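Local coordinates for uncharacterized protein (Streptomyces malaysiense, PDB 6ZYL), which catalyses the beta-hydroxylation of thioholgamide as a non-heme monooxygenase, probably dependent on iron and 2-oxoglutarate, at residues G36-P40 / V200-L204; A143-A149 / C209-L214; P105-W110 / D248-R254. One frame throughout, in Å; residues are numbered along the deposited sequence.

Interaction 1: G36-P40 / V200-L204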
# COMPACT_ATOMS: atom_id res chain seq x y z
N GLY A 36 12.85 1.31 10.13
CA GLY A 36 11.84 1.88 9.26
C GLY A 36 11.04 0.86 8.49
O GLY A 36 10.21 1.25 7.66
N PHE A 37 11.28 -0.42 8.73
CA PHE A 37 10.54 -1.50 8.10
C PHE A 37 10.65 -2.72 9.00
O PHE A 37 11.45 -2.75 9.94
CB PHE A 37 11.07 -1.80 6.69
CG PHE A 37 12.53 -2.19 6.66
CD1 PHE A 37 12.93 -3.44 7.09
CD2 PHE A 37 13.48 -1.31 6.18
CE1 PHE A 37 14.26 -3.80 7.07
CE2 PHE A 37 14.82 -1.67 6.15
CZ PHE A 37 15.21 -2.92 6.59
N VAL A 38 9.86 -3.74 8.69
CA VAL A 38 9.94 -5.01 9.40
C VAL A 38 9.34 -6.08 8.49
O VAL A 38 8.21 -5.94 8.00
CB VAL A 38 9.23 -4.93 10.76
CG1 VAL A 38 7.72 -4.87 10.61
CG2 VAL A 38 9.67 -6.09 11.65
N PHE A 39 10.11 -7.13 8.21
CA PHE A 39 9.67 -8.20 7.32
C PHE A 39 10.59 -9.40 7.51
O PHE A 39 11.74 -9.24 7.94
CB PHE A 39 9.69 -7.74 5.84
CG PHE A 39 11.07 -7.65 5.24
CD1 PHE A 39 11.67 -8.76 4.67
CD2 PHE A 39 11.75 -6.45 5.24
CE1 PHE A 39 12.93 -8.68 4.12
CE2 PHE A 39 13.02 -6.36 4.69
CZ PHE A 39 13.61 -7.47 4.13
N PRO A 40 10.11 -10.61 7.21
CA PRO A 40 8.71 -10.89 6.84
C PRO A 40 7.82 -10.91 8.08
O PRO A 40 8.31 -11.23 9.16
CB PRO A 40 8.78 -12.27 6.19
CG PRO A 40 9.92 -12.94 6.91
CD PRO A 40 10.94 -11.84 7.18
N VAL A 200 18.44 -3.22 1.35
CA VAL A 200 17.91 -4.51 1.77
C VAL A 200 16.83 -4.93 0.78
O VAL A 200 15.79 -4.27 0.67
CB VAL A 200 17.35 -4.47 3.20
CG1 VAL A 200 16.94 -5.86 3.66
CG2 VAL A 200 18.36 -3.85 4.15
N ASP A 201 17.07 -6.04 0.07
CA ASP A 201 16.07 -6.61 -0.81
C ASP A 201 14.91 -7.17 0.02
O ASP A 201 15.12 -7.90 0.99
CB ASP A 201 16.68 -7.73 -1.65
CG ASP A 201 17.30 -7.22 -2.94
OD1 ASP A 201 17.05 -6.07 -3.32
OD2 ASP A 201 18.05 -8.00 -3.57
N VAL A 202 13.68 -6.84 -0.38
CA VAL A 202 12.49 -7.31 0.32
C VAL A 202 12.10 -8.65 -0.30
O VAL A 202 11.40 -8.70 -1.31
CB VAL A 202 11.35 -6.29 0.25
CG1 VAL A 202 10.17 -6.76 1.09
CG2 VAL A 202 11.83 -4.93 0.71
N LEU A 203 12.55 -9.73 0.33
CA LEU A 203 12.37 -11.09 -0.19
C LEU A 203 11.34 -11.81 0.66
O LEU A 203 11.55 -12.00 1.87
CB LEU A 203 13.70 -11.84 -0.19
CG LEU A 203 14.83 -11.10 -0.92
CD1 LEU A 203 16.16 -11.82 -0.74
CD2 LEU A 203 14.50 -10.95 -2.40
N LEU A 204 10.25 -12.23 0.03
CA LEU A 204 9.10 -12.76 0.75
C LEU A 204 8.59 -14.02 0.07
O LEU A 204 8.56 -14.11 -1.16
CB LEU A 204 7.97 -11.73 0.81
CG LEU A 204 8.27 -10.36 1.41
CD1 LEU A 204 7.12 -9.40 1.13
CD2 LEU A 204 8.52 -10.48 2.89
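F39, on an edge strand of the main sheet in this double-stranded beta-helix (jelly-roll) fold, packs against V200-L204 at the edge of the smaller sheet. The two segments run in roughly similar directions, 36° apart. The backbones do not pair; F39 CA and V202 CA are 7.6 Å apart, and the side chains of 36-40 reach over to V200-L204. The F39 ring carries most of the contact. V202 CG1 sits almost exactly over one ring face, 4.3 Å from the centroid and 7° off the normal, a CH-pi contact. V200 CG1 meets the ring at its edge, near the plane, 3.7 Å from F39 CZ. CB of F39 already points toward V200-L204; with CG between the backbone N and the carbonyl carbon (chi1 75°), the ring lies with one face to V202 and its edge to V200. F39 CZ also lies 3.5 Å from the backbone O of D201. At the far end, L204 CD2 touches two residues: F39 CD1 at 4.0 Å and P40 CB at 3.8 Å. F37 adds a looser contact, with CZ 4.1 Å from V200 CG2. The contact is mostly apolar and partly buried. V38 is backbone-bonded to V211 of strand 209-212, and F39 and V202 both touch S210. V200 and V202 are backbone-bonded to Y162 and M160 of strand 160-162; the F37 ring stacks on Y162.

Interaction 2: A143-A149 / C209-L214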
# COMPACT_ATOMS: atom_id res chain seq x y z
N ALA A 143 1.46 5.79 11.02
CA ALA A 143 1.09 5.18 9.75
C ALA A 143 2.11 4.13 9.37
O ALA A 143 3.26 4.16 9.80
CB ALA A 143 0.96 6.23 8.64
N ALA A 144 1.67 3.20 8.53
CA ALA A 144 2.53 2.14 8.00
C ALA A 144 1.88 1.58 6.75
O ALA A 144 0.65 1.49 6.68
CB ALA A 144 2.76 1.04 9.04
N ARG A 145 2.70 1.21 5.78
CA ARG A 145 2.23 0.55 4.57
C ARG A 145 2.56 -0.93 4.65
O ARG A 145 3.72 -1.31 4.85
CB ARG A 145 2.87 1.17 3.32
CG ARG A 145 2.50 0.43 2.04
CD ARG A 145 2.87 1.24 0.80
NE ARG A 145 1.99 2.39 0.62
CZ ARG A 145 1.98 3.16 -0.46
NH1 ARG A 145 2.81 2.91 -1.46
NH2 ARG A 145 1.15 4.19 -0.54
N VAL A 146 1.53 -1.77 4.51
CA VAL A 146 1.69 -3.22 4.49
C VAL A 146 1.76 -3.66 3.03
O VAL A 146 0.82 -3.45 2.26
CB VAL A 146 0.54 -3.92 5.22
CG1 VAL A 146 0.69 -5.44 5.12
CG2 VAL A 146 0.50 -3.48 6.68
N TRP A 147 2.88 -4.27 2.66
CA TRP A 147 3.20 -4.66 1.29
C TRP A 147 3.07 -6.18 1.21
O TRP A 147 4.00 -6.90 1.59
CB TRP A 147 4.60 -4.18 0.94
CG TRP A 147 5.01 -4.19 -0.49
CD1 TRP A 147 4.56 -3.36 -1.48
CD2 TRP A 147 5.99 -5.03 -1.09
NE1 TRP A 147 5.19 -3.65 -2.66
CE2 TRP A 147 6.08 -4.68 -2.45
CE3 TRP A 147 6.80 -6.07 -0.61
CZ2 TRP A 147 6.94 -5.32 -3.34
CZ3 TRP A 147 7.66 -6.70 -1.49
CH2 TRP A 147 7.72 -6.32 -2.84
N VAL A 148 1.92 -6.64 0.75
CA VAL A 148 1.59 -8.07 0.76
C VAL A 148 2.06 -8.70 -0.54
O VAL A 148 1.73 -8.22 -1.64
CB VAL A 148 0.09 -8.29 0.96
CG1 VAL A 148 -0.23 -9.78 0.99
CG2 VAL A 148 -0.39 -7.61 2.24
N ALA A 149 2.80 -9.80 -0.43
CA ALA A 149 3.30 -10.53 -1.59
C ALA A 149 2.23 -11.53 -2.03
O ALA A 149 1.95 -12.51 -1.33
CB ALA A 149 4.60 -11.25 -1.26
N CYS A 209 4.22 -10.57 4.06
CA CYS A 209 4.17 -9.16 3.74
C CYS A 209 5.32 -8.44 4.43
O CYS A 209 5.95 -8.96 5.35
CB CYS A 209 2.83 -8.53 4.15
SG CYS A 209 2.60 -8.39 5.93
N SER A 210 5.59 -7.23 3.95
CA SER A 210 6.54 -6.32 4.56
C SER A 210 5.77 -5.08 5.01
O SER A 210 4.81 -4.66 4.36
CB SER A 210 7.65 -5.93 3.58
OG SER A 210 8.56 -5.04 4.18
N VAL A 211 6.19 -4.52 6.14
CA VAL A 211 5.60 -3.29 6.68
C VAL A 211 6.71 -2.25 6.73
O VAL A 211 7.75 -2.49 7.34
CB VAL A 211 5.00 -3.52 8.08
CG1 VAL A 211 4.15 -2.31 8.48
CG2 VAL A 211 4.19 -4.80 8.11
N HIS A 212 6.49 -1.11 6.08
CA HIS A 212 7.49 -0.06 6.08
C HIS A 212 6.86 1.30 6.35
O HIS A 212 5.67 1.52 6.12
CB HIS A 212 8.30 -0.04 4.76
CG HIS A 212 7.50 0.32 3.54
ND1 HIS A 212 7.20 -0.60 2.56
CD2 HIS A 212 7.00 1.50 3.12
CE1 HIS A 212 6.52 0.00 1.59
NE2 HIS A 212 6.38 1.28 1.91
N HIS A 213 7.69 2.18 6.90
CA HIS A 213 7.34 3.57 7.16
C HIS A 213 7.11 4.30 5.84
O HIS A 213 7.78 4.04 4.85
CB HIS A 213 8.47 4.22 7.96
CG HIS A 213 8.08 5.47 8.69
ND1 HIS A 213 8.11 6.71 8.09
CD2 HIS A 213 7.71 5.67 9.97
CE1 HIS A 213 7.74 7.63 8.97
NE2 HIS A 213 7.49 7.02 10.12
N LEU A 214 6.14 5.22 5.84
CA LEU A 214 5.85 5.97 4.62
C LEU A 214 6.99 6.90 4.23
O LEU A 214 6.98 7.41 3.10
CB LEU A 214 4.56 6.76 4.78
CG LEU A 214 3.28 5.93 4.89
CD1 LEU A 214 2.06 6.84 5.04
CD2 LEU A 214 3.11 5.01 3.70
O HOH W 1 4.69 5.95 8.23
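W147 N donates to S210 O at 2.6 Å, the shortest polar bond here. S210 N returns a bond to W147 O, and R145 and H212 form a second such reciprocal pair, as expected of antiparallel strands. The non-hydrogen-bonded pairs, V146 with V211 and V148 with C209, share the face where V146 CG1 meets C209 SG at 3.6 Å. On the other face R145 and H212 lie side by side, R145 CB over the H212 ring, 4.2 Å from its centroid, and R145 CD 3.7 Å from H212 NE2. With CG of R145 anti to the backbone N (chi1 175°), the chain runs along the ring; a bend at chi3 turns the guanidinium 59° from the ring plane. R145 NE makes a salt bridge to D235, while H212 bonds D130 through NE2 and Y162 through ND1. D130 lies in an H-x-D sequence of the iron-binding kind, so H212 is probably second-shell. W147 NE1 bonds a tartrate, probably from the crystallisation liquor, which may mark a pocket. A water 2.8 Å from A143 O and 2.9 Å from L214 N links these ends. These buried inner jelly-roll strands lie between 37-41 and 229-237; helix 93-103 covers V146, V148 and V211.

Interaction 3: P105-W110 / D248-R254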
# COMPACT_ATOMS: atom_id res chain seq x y z
N PRO A 105 -4.28 0.36 18.92
CA PRO A 105 -5.53 -0.37 18.66
C PRO A 105 -6.55 0.34 17.78
O PRO A 105 -7.58 -0.28 17.45
CB PRO A 105 -6.09 -0.58 20.07
CG PRO A 105 -5.65 0.66 20.81
CD PRO A 105 -4.28 1.02 20.24
N ASP A 106 -6.31 1.59 17.38
CA ASP A 106 -7.24 2.34 16.54
C ASP A 106 -6.64 2.43 15.14
O ASP A 106 -5.62 3.11 14.94
CB ASP A 106 -7.50 3.72 17.12
CG ASP A 106 -8.04 3.67 18.54
OD1 ASP A 106 -8.90 2.81 18.81
OD2 ASP A 106 -7.59 4.47 19.37
N LEU A 107 -7.28 1.78 14.17
CA LEU A 107 -6.72 1.65 12.84
C LEU A 107 -7.76 1.92 11.77
O LEU A 107 -8.93 1.58 11.93
CB LEU A 107 -6.13 0.25 12.63
CG LEU A 107 -5.06 -0.23 13.61
CD1 LEU A 107 -4.74 -1.70 13.37
CD2 LEU A 107 -3.81 0.62 13.48
N LEU A 108 -7.31 2.53 10.67
CA LEU A 108 -8.13 2.73 9.49
C LEU A 108 -7.30 2.38 8.26
O LEU A 108 -6.07 2.51 8.26
CB LEU A 108 -8.61 4.18 9.37
CG LEU A 108 -9.44 4.74 10.53
CD1 LEU A 108 -8.57 5.60 11.42
CD2 LEU A 108 -10.62 5.52 10.00
N VAL A 109 -7.98 1.91 7.22
CA VAL A 109 -7.36 1.69 5.92
C VAL A 109 -7.52 2.97 5.10
O VAL A 109 -8.64 3.39 4.81
CB VAL A 109 -7.98 0.49 5.20
CG1 VAL A 109 -7.42 0.38 3.78
CG2 VAL A 109 -7.72 -0.79 5.98
N TRP A 110 -6.40 3.58 4.73
CA TRP A 110 -6.42 4.84 4.00
C TRP A 110 -6.36 4.66 2.49
O TRP A 110 -6.95 5.46 1.76
CB TRP A 110 -5.25 5.72 4.47
CG TRP A 110 -5.24 7.09 3.86
CD1 TRP A 110 -6.00 8.16 4.24
CD2 TRP A 110 -4.42 7.54 2.78
NE1 TRP A 110 -5.70 9.25 3.45
CE2 TRP A 110 -4.73 8.89 2.55
CE3 TRP A 110 -3.44 6.92 1.99
CZ2 TRP A 110 -4.11 9.64 1.56
CZ3 TRP A 110 -2.83 7.67 1.00
CH2 TRP A 110 -3.16 9.01 0.79
N ASP A 248 -11.13 14.14 3.24
CA ASP A 248 -10.54 12.82 3.06
C ASP A 248 -11.43 11.77 3.71
O ASP A 248 -12.27 12.08 4.56
CB ASP A 248 -9.12 12.75 3.65
CG ASP A 248 -8.22 11.77 2.91
OD1 ASP A 248 -8.73 10.98 2.08
OD2 ASP A 248 -7.00 11.78 3.17
N SER A 249 -11.25 10.52 3.29
CA SER A 249 -12.03 9.41 3.83
C SER A 249 -11.14 8.18 3.99
O SER A 249 -10.07 8.07 3.38
CB SER A 249 -13.24 9.09 2.94
OG SER A 249 -12.84 8.76 1.62
N ALA A 250 -11.60 7.25 4.82
CA ALA A 250 -10.86 6.04 5.14
C ALA A 250 -11.83 5.03 5.73
O ALA A 250 -12.97 5.37 6.07
CB ALA A 250 -9.71 6.34 6.11
N LEU A 251 -11.37 3.79 5.85
CA LEU A 251 -12.21 2.69 6.31
C LEU A 251 -11.77 2.27 7.71
O LEU A 251 -10.63 1.85 7.91
CB LEU A 251 -12.13 1.50 5.35
CG LEU A 251 -12.98 0.29 5.74
CD1 LEU A 251 -14.46 0.64 5.72
CD2 LEU A 251 -12.69 -0.89 4.83
N LEU A 252 -12.69 2.38 8.66
CA LEU A 252 -12.41 1.95 10.03
C LEU A 252 -12.33 0.44 10.09
O LEU A 252 -13.24 -0.27 9.65
CB LEU A 252 -13.51 2.46 10.96
CG LEU A 252 -13.45 2.10 12.44
CD1 LEU A 252 -12.28 2.78 13.10
CD2 LEU A 252 -14.76 2.49 13.11
N VAL A 253 -11.22 -0.07 10.64
CA VAL A 253 -11.03 -1.51 10.78
C VAL A 253 -10.75 -1.94 12.21
O VAL A 253 -11.01 -3.11 12.54
CB VAL A 253 -9.91 -2.00 9.84
CG1 VAL A 253 -10.28 -1.75 8.38
CG2 VAL A 253 -8.58 -1.33 10.17
N ARG A 254 -10.23 -1.07 13.07
CA ARG A 254 -10.08 -1.36 14.49
C ARG A 254 -10.41 -0.11 15.28
O ARG A 254 -9.99 0.99 14.92
CB ARG A 254 -8.66 -1.83 14.83
CG ARG A 254 -8.33 -3.24 14.38
CD ARG A 254 -8.89 -4.28 15.34
NE ARG A 254 -8.53 -5.64 14.93
CZ ARG A 254 -7.42 -6.26 15.30
NH1 ARG A 254 -6.54 -5.65 16.09
NH2 ARG A 254 -7.18 -7.50 14.89
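W110 and D248 meet at one end of this strand pair. CG of W110 is anti to its backbone N (chi1 -175°), and this places the indole with NE1 2.9 Å from D248 OD2. OD2 lies in the plane of the indole, but NE1 approaches from above the carboxylate plane, and the two planes stand 79° apart. The same carboxylate makes salt bridges to R289 and R286 of helix 273-295, and OD1 accepts from S249 N. Replacing D248 with an alanine removes the acceptor for W110 NE1 and is likely to leave R286 and R289 without this counter-charge. In mid-strand, V109 and L251 exchange backbone bonds. V109 CG2 touches V253 CG1 at 3.6 Å, the two side chains crossing at about a right angle. At the other end L107 CB packs on V253 CG2 at 3.8 Å. L107 and R254 lie side by side, with CD1 of L107 4.0 Å from CG of R254. A bend at chi2 (-80°) leads R254 away to a salt bridge with D97. L107 O accepts from V253 N at 3.1 Å and R254 N at 3.2 Å, both on the same face of its carbonyl plane. Two residues opposite one make this a classic beta bulge in an antiparallel pair of the main sheet.

From the N terminus, 36-40 comes first; its contact with 200-204 closes a long loop (interaction 1). Segment 105-110 opens next and is closed last, by 248-254. Within that span, 143-149 and 209-214 make the shorter loop of interaction 2, which is nested in interaction 3. Interaction 1 crosses both others, since their segments alternate with its own. Interaction 2 joins two inner strands of the main sheet and touches interaction 1, because strand 209-212 also pairs with 37-41. Strand 229-237 separates it from interaction 3, which adds 249-254 beyond 107-117. Interaction 1 links the far edge to the smaller sheet.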